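Local coordinates for hemolysin-related protein (Vibrio cholerae serotype O1, PDB 5V6F) that binds mannotriose through its second beta-prism lectin domain, the part present here, and probably targets mammalian glycans as a biofilm-associated protein, at residues L27-A32 against V55-I60; F31-I36 against Y80-I85. One frame throughout, in Å; residues are numbered along the deposited sequence.

Contact 1. Residues L27-A32 against V55-I60; sequences LRSGFA and VLRAPI. With MAN (alpha-D-mannopyranose), chain B; BMA (beta-D-mannopyranose), chain C.
Arg28 and Ser29 pair with Leu56 and Val55 as antiparallel strands at the margin of one sheet of the beta-prism lectin domain, where strand 55-61 is outermost. Arg28 and Leu56 form a non-hydrogen-bonded pair, and Ser29 and Val55 the hydrogen-bonded pair beside it. Ser29 N donates to Val55 O (3.0 Å), Val55 N returns a bond to Ser29 O, and two residues along, Arg57 N donates to Leu27 O almost head-on (2.9 Å, N-H...O 172°). The Arg57 side chain reinforces this edge. With its chain bent at chi2 (-67°), it folds back along its own strand, the guanidinium lying flat over Val55 CB, and grips Ser29 side-on: NE reaches OG (3.0 Å), while NH2 reaches Ser29 O (3.0 Å). That carbonyl oxygen thus has two donors, Arg57 NH2 and Val55 N, arriving from opposite faces of its plane. On the face of Arg28 and Leu56, Arg28 CG rides against Leu56 CB (4.1 Å). On the other side of the sheet, Leu27 packs through CD1 on Ile60 CG1, where the two segments have diverged. A water accepts from Leu27 N and makes a weak bond to Arg57 O. Past the paired residues, the chain turns into the glycan pocket. Gly30 CA, which carries no side chain, lies 3.5 Å from MAN O2 of the alpha-mannose. Ala32 N donates to MAN O6 (2.9 Å). The guanidinium of Arg28 leads away from this contact and is held through NH1 by the carbonyls of Gly46 and Gly53. Strand 33-37 flanks strand 24-29 on the side away from strand 55-61, while Leu97 of strand 94-98 packs against Leu27, Ser29 and Arg57, and Phe87 of strand 80-89 against Leu27 and Ile60.

Contact 2. Residues F31-I36 against Y80-I85; sequences FAIDAI and YHIVAI. With MAN (alpha-D-mannopyranose), chain B; BMA (beta-D-mannopyranose), chain C.
Ile33 and Ile82 join two different sheets of the beta-prism, a fold of three four-stranded sheets, and their strands meet nearly at right angles (86° between 33-36 and 80-85, axes 6.7 Å apart). The polar link is a single backbone hydrogen bond, Ile33 N to Ile82 O (3.2 Å), with the donor tilted from the carbonyl plane. Next to it Ala32 CA makes a CA-H...O contact with Val83 O (3.3 Å), so two successive carbonyls of strand 80-89 face the entry to strand 33-37. Both strands carry a classic beta bulge: Asp34 and Ala35 bulge opposite Arg28, and Val83 and Ala84 opposite strand 65-75.

Apolar contact centres on Ile33, whose CG1 lies beside the backbone N (chi1 -60°) and is thereby aimed at the other strand. It meets Ile82 CG2 at 3.6 Å, the two side chains crossing obliquely, and also touches Ile85 CD1 (4.0 Å). Ile36 CD1 approaches Ile85 more loosely, and Ala32 CB rests against Val83 CG1. Val131 and Phe134 of strand 131-137 pack on these isoleucines, Val131 against Ile33 and Ile36, Phe134 against Ile82 and Ile85, so the third sheet closes the prism interior here.

The opposite side of segment 31-36 serves the glycan. Phe31 N donates to the mannose ring oxygen O5 (2.9 Å); the phenyl ring of Phe31 has C1 of the same alpha-mannose over one face, offset toward the rim, and the C6 of the beta-mannose close to CD2. Tyr102 stacks with this phenyl ring. Asp34 adds both carboxylate oxygens to the grip on the same alpha-mannose: mannose O6 donates to OD1 at 2.7 Å and mannose O4 to OD2 at 2.5 Å.

Overall arrangement
Contacts 1 and 2, with centres about 9 Å apart, share Phe31 and Ala32, in the turn between adjacent strands 24-29 and 33-37. The two strands are probably hydrogen-bonded to each other through Arg28 O to Asp34 N (2.8 Å) and Arg28 N to Ala35 O (3.0 Å). Contact 1 joins this hairpin to an outermost strand of its own sheet, 55-61, contact 2 to a second sheet at the prism interior. The shared turn brings Phe31 and Ala32 to the alpha-mannose, so both contacts end at the glycan pocket. Ser29 CA packs 3.3 Å from Asp34 OD1, next to the mannose, which Thr51 O, Gly53 N and Gly54 N bind just before segment 55-60 begins.

Contact 1. Residues L27-A32 against V55-I60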
loop_
_atom_site.group_PDB
_atom_site.type_symbol
_atom_site.label_atom_id
_atom_site.label_comp_id
_atom_site.label_asym_id
_atom_site.label_seq_id
_atom_site.Cartn_x
_atom_site.Cartn_y
_atom_site.Cartn_z
ATOM N N LEU A 27 -6.750 -0.755 -3.076
ATOM C CA LEU A 27 -6.349 -1.377 -1.826
ATOM C C LEU A 27 -7.555 -1.994 -1.138
ATOM O O LEU A 27 -8.652 -1.427 -1.163
ATOM C CB LEU A 27 -5.705 -0.367 -0.871
ATOM C CG LEU A 27 -4.447 0.354 -1.355
ATOM C CD1 LEU A 27 -4.798 1.664 -2.055
ATOM C CD2 LEU A 27 -3.504 0.586 -0.185
ATOM N N ARG A 28 -7.341 -3.163 -0.536
ATOM C CA ARG A 28 -8.214 -3.685 0.505
ATOM C C ARG A 28 -7.541 -3.446 1.846
ATOM O O ARG A 28 -6.339 -3.693 1.993
ATOM C CB ARG A 28 -8.496 -5.177 0.308
ATOM C CG ARG A 28 -9.602 -5.464 -0.697
ATOM C CD ARG A 28 -10.063 -6.922 -0.645
ATOM N NE ARG A 28 -9.231 -7.812 -1.459
ATOM C CZ ARG A 28 -8.286 -8.630 -0.993
ATOM N NH1 ARG A 28 -8.008 -8.700 0.305
ATOM N NH2 ARG A 28 -7.607 -9.392 -1.838
ATOM N N SER A 29 -8.302 -2.949 2.818
ATOM C CA SER A 29 -7.723 -2.616 4.107
ATOM C C SER A 29 -8.762 -2.796 5.205
ATOM O O SER A 29 -9.973 -2.745 4.966
ATOM C CB SER A 29 -7.172 -1.180 4.125
ATOM O OG SER A 29 -8.212 -0.216 4.005
ATOM N N GLY A 30 -8.253 -3.007 6.417
ATOM C CA GLY A 30 -9.041 -3.039 7.635
ATOM C C GLY A 30 -8.239 -2.402 8.753
ATOM O O GLY A 30 -7.988 -1.194 8.715
ATOM N N PHE A 31 -7.828 -3.195 9.748
ATOM C CA PHE A 31 -6.850 -2.743 10.733
ATOM C C PHE A 31 -5.435 -2.720 10.172
ATOM O O PHE A 31 -4.526 -2.213 10.840
ATOM C CB PHE A 31 -6.864 -3.638 11.978
ATOM C CG PHE A 31 -8.125 -3.546 12.806
ATOM C CD1 PHE A 31 -9.196 -2.762 12.409
ATOM C CD2 PHE A 31 -8.230 -4.259 13.990
ATOM C CE1 PHE A 31 -10.346 -2.690 13.174
ATOM C CE2 PHE A 31 -9.376 -4.190 14.762
ATOM C CZ PHE A 31 -10.436 -3.403 14.351
ATOM N N ALA A 32 -5.232 -3.268 8.978
ATOM C CA ALA A 32 -3.938 -3.274 8.308
ATOM C C ALA A 32 -4.194 -3.127 6.813
ATOM O O ALA A 32 -5.326 -2.888 6.383
ATOM C CB ALA A 32 -3.153 -4.549 8.641
ATOM N N VAL A 55 -11.684 -4.469 3.345
ATOM C CA VAL A 55 -12.713 -3.888 2.493
ATOM C C VAL A 55 -12.025 -3.178 1.339
ATOM O O VAL A 55 -11.017 -2.493 1.539
ATOM C CB VAL A 55 -13.599 -2.898 3.282
ATOM C CG1 VAL A 55 -14.627 -2.241 2.368
ATOM C CG2 VAL A 55 -14.277 -3.600 4.450
ATOM N N LEU A 56 -12.568 -3.339 0.131
ATOM C CA LEU A 56 -12.030 -2.632 -1.024
ATOM C C LEU A 56 -12.360 -1.151 -0.899
ATOM O O LEU A 56 -13.529 -0.772 -0.774
ATOM C CB LEU A 56 -12.593 -3.201 -2.324
ATOM C CG LEU A 56 -12.067 -2.531 -3.599
ATOM C CD1 LEU A 56 -10.602 -2.883 -3.830
ATOM C CD2 LEU A 56 -12.905 -2.914 -4.810
ATOM N N ARG A 57 -11.329 -0.322 -0.925
ATOM C CA ARG A 57 -11.471 1.110 -0.721
ATOM C C ARG A 57 -11.537 1.828 -2.061
ATOM O O ARG A 57 -11.213 1.274 -3.112
ATOM C CB ARG A 57 -10.304 1.643 0.115
ATOM C CG ARG A 57 -10.092 0.894 1.423
ATOM C CD ARG A 57 -11.252 1.118 2.380
ATOM N NE ARG A 57 -11.151 0.301 3.582
ATOM C CZ ARG A 57 -12.058 0.289 4.556
ATOM N NH1 ARG A 57 -13.131 1.067 4.477
ATOM N NH2 ARG A 57 -11.889 -0.494 5.611
ATOM N N ALA A 58 -11.973 3.079 -2.011
ATOM C CA ALA A 58 -11.929 3.914 -3.196
ATOM C C ALA A 58 -10.491 3.993 -3.701
ATOM O O ALA A 58 -9.554 4.077 -2.894
ATOM C CB ALA A 58 -12.460 5.314 -2.888
ATOM N N PRO A 59 -10.271 3.951 -5.014
ATOM C CA PRO A 59 -8.899 3.932 -5.527
ATOM C C PRO A 59 -8.191 5.261 -5.328
ATOM O O PRO A 59 -8.811 6.324 -5.239
ATOM C CB PRO A 59 -9.079 3.620 -7.016
ATOM C CG PRO A 59 -10.443 4.109 -7.338
ATOM C CD PRO A 59 -11.262 3.877 -6.101
ATOM N N ILE A 60 -6.869 5.176 -5.265
ATOM C CA ILE A 60 -6.001 6.344 -5.195
ATOM C C ILE A 60 -5.591 6.726 -6.612
ATOM O O ILE A 60 -5.063 5.895 -7.361
ATOM C CB ILE A 60 -4.766 6.052 -4.326
ATOM C CG1 ILE A 60 -5.184 5.577 -2.929
ATOM C CG2 ILE A 60 -3.863 7.270 -4.235
ATOM C CD1 ILE A 60 -6.004 6.575 -2.143
HETATM C C1 MAN B . -9.733 -6.490 10.364
HETATM C C2 MAN B . -10.731 -6.900 9.294
HETATM C C3 MAN B . -10.110 -7.980 8.425
HETATM C C4 MAN B . -8.715 -7.548 7.903
HETATM C C5 MAN B . -7.816 -7.057 9.070
HETATM C C6 MAN B . -6.481 -6.455 8.614
HETATM O O2 MAN B . -11.032 -5.815 8.423
HETATM O O3 MAN B . -10.968 -8.325 7.338
HETATM O O4 MAN B . -8.079 -8.646 7.277
HETATM O O5 MAN B . -8.520 -6.053 9.819
HETATM O O6 MAN B . -6.750 -5.384 7.709
HETATM C C1 BMA C . -9.504 -9.774 14.844
HETATM C C2 BMA C . -9.204 -11.089 14.135
HETATM C C3 BMA C . -7.985 -10.898 13.199
HETATM C C4 BMA C . -8.089 -9.631 12.341
HETATM C C5 BMA C . -8.499 -8.418 13.196
HETATM C C6 BMA C . -8.805 -7.196 12.376
HETATM O O1 BMA C . -10.691 -9.928 15.586
HETATM O O2 BMA C . -10.308 -11.496 13.335
HETATM O O3 BMA C . -7.813 -11.992 12.323
HETATM O O4 BMA C . -6.825 -9.393 11.696
HETATM O O5 BMA C . -9.700 -8.746 13.926
HETATM O O6 BMA C . -9.563 -7.603 11.247
HETATM O O HOH W 1 -8.542 1.464 -3.201
#

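Contact 2. Residues F31-I36 against Y80-I85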
loop_
_atom_site.group_PDB
_atom_site.type_symbol
_atom_site.label_atom_id
_atom_site.label_comp_id
_atom_site.label_asym_id
_atom_site.label_seq_id
_atom_site.Cartn_x
_atom_site.Cartn_y
_atom_site.Cartn_z
ATOM N N PHE A 31 -7.828 -3.195 9.748
ATOM C CA PHE A 31 -6.850 -2.743 10.733
ATOM C C PHE A 31 -5.435 -2.720 10.172
ATOM O O PHE A 31 -4.526 -2.213 10.840
ATOM C CB PHE A 31 -6.864 -3.638 11.978
ATOM C CG PHE A 31 -8.125 -3.546 12.806
ATOM C CD1 PHE A 31 -9.196 -2.762 12.409
ATOM C CD2 PHE A 31 -8.230 -4.259 13.990
ATOM C CE1 PHE A 31 -10.346 -2.690 13.174
ATOM C CE2 PHE A 31 -9.376 -4.190 14.762
ATOM C CZ PHE A 31 -10.436 -3.403 14.351
ATOM N N ALA A 32 -5.232 -3.268 8.978
ATOM C CA ALA A 32 -3.938 -3.274 8.308
ATOM C C ALA A 32 -4.194 -3.127 6.813
ATOM O O ALA A 32 -5.326 -2.888 6.383
ATOM C CB ALA A 32 -3.153 -4.549 8.641
ATOM N N ILE A 33 -3.140 -3.262 6.015
ATOM C CA ILE A 33 -3.256 -3.247 4.561
ATOM C C ILE A 33 -3.293 -4.697 4.090
ATOM O O ILE A 33 -2.308 -5.434 4.222
ATOM C CB ILE A 33 -2.109 -2.463 3.907
ATOM C CG1 ILE A 33 -2.103 -1.000 4.381
ATOM C CG2 ILE A 33 -2.208 -2.546 2.382
ATOM C CD1 ILE A 33 -3.407 -0.229 4.158
ATOM N N ASP A 34 -4.434 -5.114 3.533
ATOM C CA ASP A 34 -4.634 -6.505 3.141
ATOM C C ASP A 34 -4.121 -6.807 1.737
ATOM O O ASP A 34 -3.572 -7.890 1.503
ATOM C CB ASP A 34 -6.121 -6.870 3.217
ATOM C CG ASP A 34 -6.666 -6.808 4.630
ATOM O OD1 ASP A 34 -7.033 -5.703 5.082
ATOM O OD2 ASP A 34 -6.730 -7.871 5.288
ATOM N N ALA A 35 -4.286 -5.876 0.797
ATOM C CA ALA A 35 -3.909 -6.132 -0.587
ATOM C C ALA A 35 -3.785 -4.818 -1.347
ATOM O O ALA A 35 -4.468 -3.839 -1.035
ATOM C CB ALA A 35 -4.929 -7.040 -1.280
ATOM N N ILE A 36 -2.916 -4.825 -2.363
ATOM C CA ILE A 36 -2.671 -3.674 -3.227
ATOM C C ILE A 36 -2.670 -4.127 -4.678
ATOM O O ILE A 36 -2.068 -5.153 -5.015
ATOM C CB ILE A 36 -1.328 -2.991 -2.896
ATOM C CG1 ILE A 36 -1.412 -2.283 -1.545
ATOM C CG2 ILE A 36 -0.921 -2.006 -4.002
ATOM C CD1 ILE A 36 -0.085 -1.738 -1.045
ATOM N N TYR A 80 5.293 -8.795 10.898
ATOM C CA TYR A 80 5.595 -7.429 10.497
ATOM C C TYR A 80 4.972 -7.156 9.133
ATOM O O TYR A 80 5.278 -7.848 8.155
ATOM C CB TYR A 80 7.107 -7.202 10.456
ATOM C CG TYR A 80 7.713 -6.967 11.821
ATOM C CD1 TYR A 80 7.782 -5.691 12.362
ATOM C CD2 TYR A 80 8.200 -8.026 12.575
ATOM C CE1 TYR A 80 8.329 -5.472 13.613
ATOM C CE2 TYR A 80 8.751 -7.817 13.827
ATOM C CZ TYR A 80 8.810 -6.539 14.340
ATOM O OH TYR A 80 9.350 -6.319 15.585
ATOM N N HIS A 81 4.108 -6.145 9.065
ATOM C CA HIS A 81 3.441 -5.790 7.819
ATOM C C HIS A 81 3.234 -4.284 7.774
ATOM O O HIS A 81 3.480 -3.570 8.747
ATOM C CB HIS A 81 2.075 -6.473 7.670
ATOM C CG HIS A 81 2.008 -7.858 8.228
ATOM N ND1 HIS A 81 2.269 -8.980 7.472
ATOM C CD2 HIS A 81 1.677 -8.305 9.462
ATOM C CE1 HIS A 81 2.118 -10.057 8.221
ATOM N NE2 HIS A 81 1.756 -9.676 9.432
ATOM N N ILE A 82 2.762 -3.812 6.624
ATOM C CA ILE A 82 2.241 -2.456 6.516
ATOM C C ILE A 82 0.847 -2.444 7.120
ATOM O O ILE A 82 -0.013 -3.251 6.745
ATOM C CB ILE A 82 2.227 -1.990 5.050
ATOM C CG1 ILE A 82 3.665 -1.846 4.535
ATOM C CG2 ILE A 82 1.437 -0.676 4.909
ATOM C CD1 ILE A 82 3.786 -1.396 3.080
ATOM N N VAL A 83 0.618 -1.539 8.068
ATOM C CA VAL A 83 -0.671 -1.457 8.737
ATOM C C VAL A 83 -1.463 -0.214 8.346
ATOM O O VAL A 83 -2.698 -0.235 8.450
ATOM C CB VAL A 83 -0.522 -1.540 10.273
ATOM C CG1 VAL A 83 0.019 -2.914 10.667
ATOM C CG2 VAL A 83 0.371 -0.427 10.817
ATOM N N ALA A 84 -0.811 0.847 7.872
ATOM C CA ALA A 84 -1.538 2.040 7.468
ATOM C C ALA A 84 -0.755 2.786 6.399
ATOM O O ALA A 84 0.480 2.795 6.400
ATOM C CB ALA A 84 -1.803 2.965 8.660
ATOM N N ILE A 85 -1.494 3.409 5.482
ATOM C CA ILE A 85 -0.921 4.321 4.498
ATOM C C ILE A 85 -1.775 5.573 4.462
ATOM O O ILE A 85 -2.991 5.498 4.242
ATOM C CB ILE A 85 -0.842 3.716 3.085
ATOM C CG1 ILE A 85 -0.139 2.361 3.100
ATOM C CG2 ILE A 85 -0.097 4.677 2.153
ATOM C CD1 ILE A 85 -0.345 1.575 1.830
HETATM C C1 MAN B . -9.733 -6.490 10.364
HETATM C C2 MAN B . -10.731 -6.900 9.294
HETATM C C3 MAN B . -10.110 -7.980 8.425
HETATM C C4 MAN B . -8.715 -7.548 7.903
HETATM C C5 MAN B . -7.816 -7.057 9.070
HETATM C C6 MAN B . -6.481 -6.455 8.614
HETATM O O2 MAN B . -11.032 -5.815 8.423
HETATM O O3 MAN B . -10.968 -8.325 7.338
HETATM O O4 MAN B . -8.079 -8.646 7.277
HETATM O O5 MAN B . -8.520 -6.053 9.819
HETATM O O6 MAN B . -6.750 -5.384 7.709
HETATM C C1 BMA C . -9.504 -9.774 14.844
HETATM C C2 BMA C . -9.204 -11.089 14.135
HETATM C C3 BMA C . -7.985 -10.898 13.199
HETATM C C4 BMA C . -8.089 -9.631 12.341
HETATM C C5 BMA C . -8.499 -8.418 13.196
HETATM C C6 BMA C . -8.805 -7.196 12.376
HETATM O O1 BMA C . -10.691 -9.928 15.586
HETATM O O2 BMA C . -10.308 -11.496 13.335
HETATM O O3 BMA C . -7.813 -11.992 12.323
HETATM O O4 BMA C . -6.825 -9.393 11.696
HETATM O O5 BMA C . -9.700 -8.746 13.926
HETATM O O6 BMA C . -9.563 -7.603 11.247
#